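Local coordinates for CRISPR-associated endonuclease C2c1 (PDB 5U31), which is a guide-RNA-directed endonuclease of CRISPR immunity that recognises PAM-bearing DNA and cleaves it with a metal-dependent RuvC domain, at residues Lys245-Lys250 and Arg370-Ala375. The protein carries 3 engineered substitutions. Residues are numbered along the deposited sequence; the frame is centred on the assembly and turned at random.
With nucleotides of chain B.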
# COMPACT_ATOMS: atom_id res chain seq x y z
N LYS A 245 0.27 24.15 5.68
CA LYS A 245 1.67 23.77 5.85
C LYS A 245 2.42 23.72 4.52
O LYS A 245 3.65 23.82 4.52
CB LYS A 245 1.75 22.41 6.56
CG LYS A 245 1.23 22.45 7.99
CD LYS A 245 0.82 21.07 8.49
CE LYS A 245 0.03 21.16 9.80
NZ LYS A 245 -0.61 19.86 10.15
N LEU A 246 1.71 23.59 3.40
CA LEU A 246 2.38 23.66 2.10
C LEU A 246 2.80 25.08 1.78
O LEU A 246 3.95 25.32 1.38
CB LEU A 246 1.45 23.12 1.01
CG LEU A 246 1.68 21.68 0.57
CD1 LEU A 246 0.72 21.33 -0.55
CD2 LEU A 246 3.12 21.49 0.13
N VAL A 247 1.89 26.04 1.96
CA VAL A 247 2.23 27.44 1.73
C VAL A 247 3.37 27.87 2.64
O VAL A 247 4.27 28.60 2.23
CB VAL A 247 0.99 28.33 1.93
CG1 VAL A 247 1.31 29.77 1.61
CG2 VAL A 247 -0.14 27.84 1.05
N GLU A 248 3.35 27.41 3.90
CA GLU A 248 4.47 27.68 4.79
C GLU A 248 5.74 26.99 4.30
O GLU A 248 6.83 27.56 4.38
CB GLU A 248 4.13 27.26 6.22
CG GLU A 248 3.09 28.15 6.88
CD GLU A 248 2.94 27.89 8.37
OE1 GLU A 248 3.75 27.11 8.92
OE2 GLU A 248 2.02 28.46 8.98
N GLN A 249 5.61 25.76 3.79
CA GLN A 249 6.79 25.07 3.26
C GLN A 249 7.40 25.85 2.11
O GLN A 249 8.63 25.98 2.02
CB GLN A 249 6.42 23.66 2.81
CG GLN A 249 6.55 22.60 3.89
CD GLN A 249 6.31 21.20 3.36
OE1 GLN A 249 6.79 20.84 2.29
NE2 GLN A 249 5.56 20.41 4.12
N LYS A 250 6.56 26.39 1.22
CA LYS A 250 7.08 27.10 0.05
C LYS A 250 7.86 28.34 0.46
O LYS A 250 8.98 28.56 -0.01
CB LYS A 250 5.92 27.46 -0.88
CG LYS A 250 6.22 28.55 -1.89
CD LYS A 250 5.00 28.86 -2.74
CE LYS A 250 5.18 30.13 -3.56
NZ LYS A 250 6.38 30.07 -4.43
N ARG A 370 4.71 22.28 -7.61
CA ARG A 370 3.73 21.49 -8.35
C ARG A 370 2.66 20.92 -7.43
O ARG A 370 1.46 20.99 -7.74
CB ARG A 370 4.44 20.37 -9.13
CG ARG A 370 3.49 19.34 -9.73
CD ARG A 370 4.03 18.76 -11.02
NE ARG A 370 3.01 18.02 -11.75
CZ ARG A 370 3.07 17.77 -13.05
NH1 ARG A 370 2.10 17.08 -13.64
NH2 ARG A 370 4.09 18.21 -13.76
N LYS A 371 3.06 20.35 -6.29
CA LYS A 371 2.08 19.77 -5.38
C LYS A 371 1.16 20.83 -4.80
O LYS A 371 0.02 20.53 -4.44
CB LYS A 371 2.79 19.01 -4.26
CG LYS A 371 3.57 17.80 -4.78
CD LYS A 371 4.40 17.14 -3.70
CE LYS A 371 5.22 15.99 -4.26
NZ LYS A 371 6.12 15.41 -3.23
N LEU A 372 1.63 22.07 -4.73
CA LEU A 372 0.79 23.16 -4.25
C LEU A 372 -0.24 23.56 -5.30
O LEU A 372 -1.38 23.90 -4.96
CB LEU A 372 1.66 24.35 -3.87
CG LEU A 372 0.95 25.49 -3.16
CD1 LEU A 372 0.26 24.96 -1.91
CD2 LEU A 372 1.94 26.58 -2.81
N ASN A 373 0.14 23.53 -6.58
CA ASN A 373 -0.80 23.88 -7.63
C ASN A 373 -1.92 22.86 -7.76
O ASN A 373 -2.98 23.19 -8.31
CB ASN A 373 -0.07 24.03 -8.96
CG ASN A 373 0.94 25.16 -8.95
OD1 ASN A 373 0.78 26.13 -8.21
ND2 ASN A 373 1.97 25.04 -9.77
N HIS A 374 -1.72 21.65 -7.27
CA HIS A 374 -2.75 20.62 -7.33
C HIS A 374 -3.40 20.35 -5.98
O HIS A 374 -4.44 19.70 -5.93
CB HIS A 374 -2.15 19.32 -7.88
CG HIS A 374 -1.68 19.43 -9.29
ND1 HIS A 374 -0.93 18.45 -9.91
CD2 HIS A 374 -1.84 20.41 -10.21
CE1 HIS A 374 -0.66 18.82 -11.15
NE2 HIS A 374 -1.20 20.01 -11.36
N ALA A 375 -2.82 20.86 -4.89
CA ALA A 375 -3.35 20.58 -3.57
C ALA A 375 -4.76 21.14 -3.42
O ALA A 375 -5.06 22.26 -3.85
CB ALA A 375 -2.44 21.17 -2.49
P G B 101 0.91 13.82 -3.78
OP1 G B 101 2.03 14.77 -3.56
OP2 G B 101 -0.01 14.05 -4.93
O5' G B 101 1.54 12.36 -3.89
C5' G B 101 2.42 11.88 -2.88
C4' G B 101 2.69 10.41 -3.03
O4' G B 101 1.50 9.64 -2.74
C3' G B 101 3.08 9.95 -4.42
O3' G B 101 4.43 10.23 -4.74
C2' G B 101 2.75 8.47 -4.38
O2' G B 101 3.72 7.77 -3.62
C1' G B 101 1.45 8.51 -3.58
N9 G B 101 0.28 8.64 -4.47
C8 G B 101 -0.40 9.80 -4.76
N7 G B 101 -1.39 9.60 -5.59
C5 G B 101 -1.34 8.24 -5.87
C6 G B 101 -2.16 7.45 -6.71
O6 G B 101 -3.13 7.80 -7.40
N1 G B 101 -1.76 6.11 -6.69
C2 G B 101 -0.71 5.60 -5.97
N2 G B 101 -0.49 4.28 -6.09
N3 G B 101 0.06 6.34 -5.18
C4 G B 101 -0.31 7.63 -5.18
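The side chains of Leu246 and Leu372 lie alongside each other, pointing opposite ways, in the middle of the contact between 245-250 and 370-375, where their CA atoms come nearest. CB of Leu246 rests on CD1 of Leu372 at 3.7 Å. With CG of Leu372 set anti to its main-chain nitrogen (chi1 -171°), the branch is aimed at helix 216-257 and its two methyls serve different partners. CD1 also meets CG2 of Val247 at 4.1 Å, whereas CD2 lies 3.8 Å from CD of Lys250, whose aliphatic chain passes at about a right angle. At the other end of the Leu246 side chain, CD1 touches CB of Ala375 at 3.7 Å, where helix 358-374 has just ended. Tyr243 packs against both Leu372 and Ala375, widening this apolar patch along helix 216-257.

The helix segments run roughly antiparallel (150°), their axes 10.3 Å apart at closest; packing is confined to a few side chains, burying 223 Å² in all. Beyond it the contact thins out, and one flank faces the RNA backbone. Lys371 starts out toward helix 216-257, but its extended chain leads off to the guide RNA, laying CD 3.4 Å and NZ 4.2 Å from OP1 of G101 of chain B. Ala375 likewise packs on an RNA phosphate, and His374 turns elsewhere, hydrogen-bonding Glu286.

Both segments belong to the REC1 domain, and the contact joins two of its helices beside the guide RNA. No hydrogen bond or salt bridge links them here; the adhesion is apolar, with the aliphatic chain of Lys250 extending it at one end, while Lys371 probably adds a longer-range electrostatic attraction to the RNA backbone.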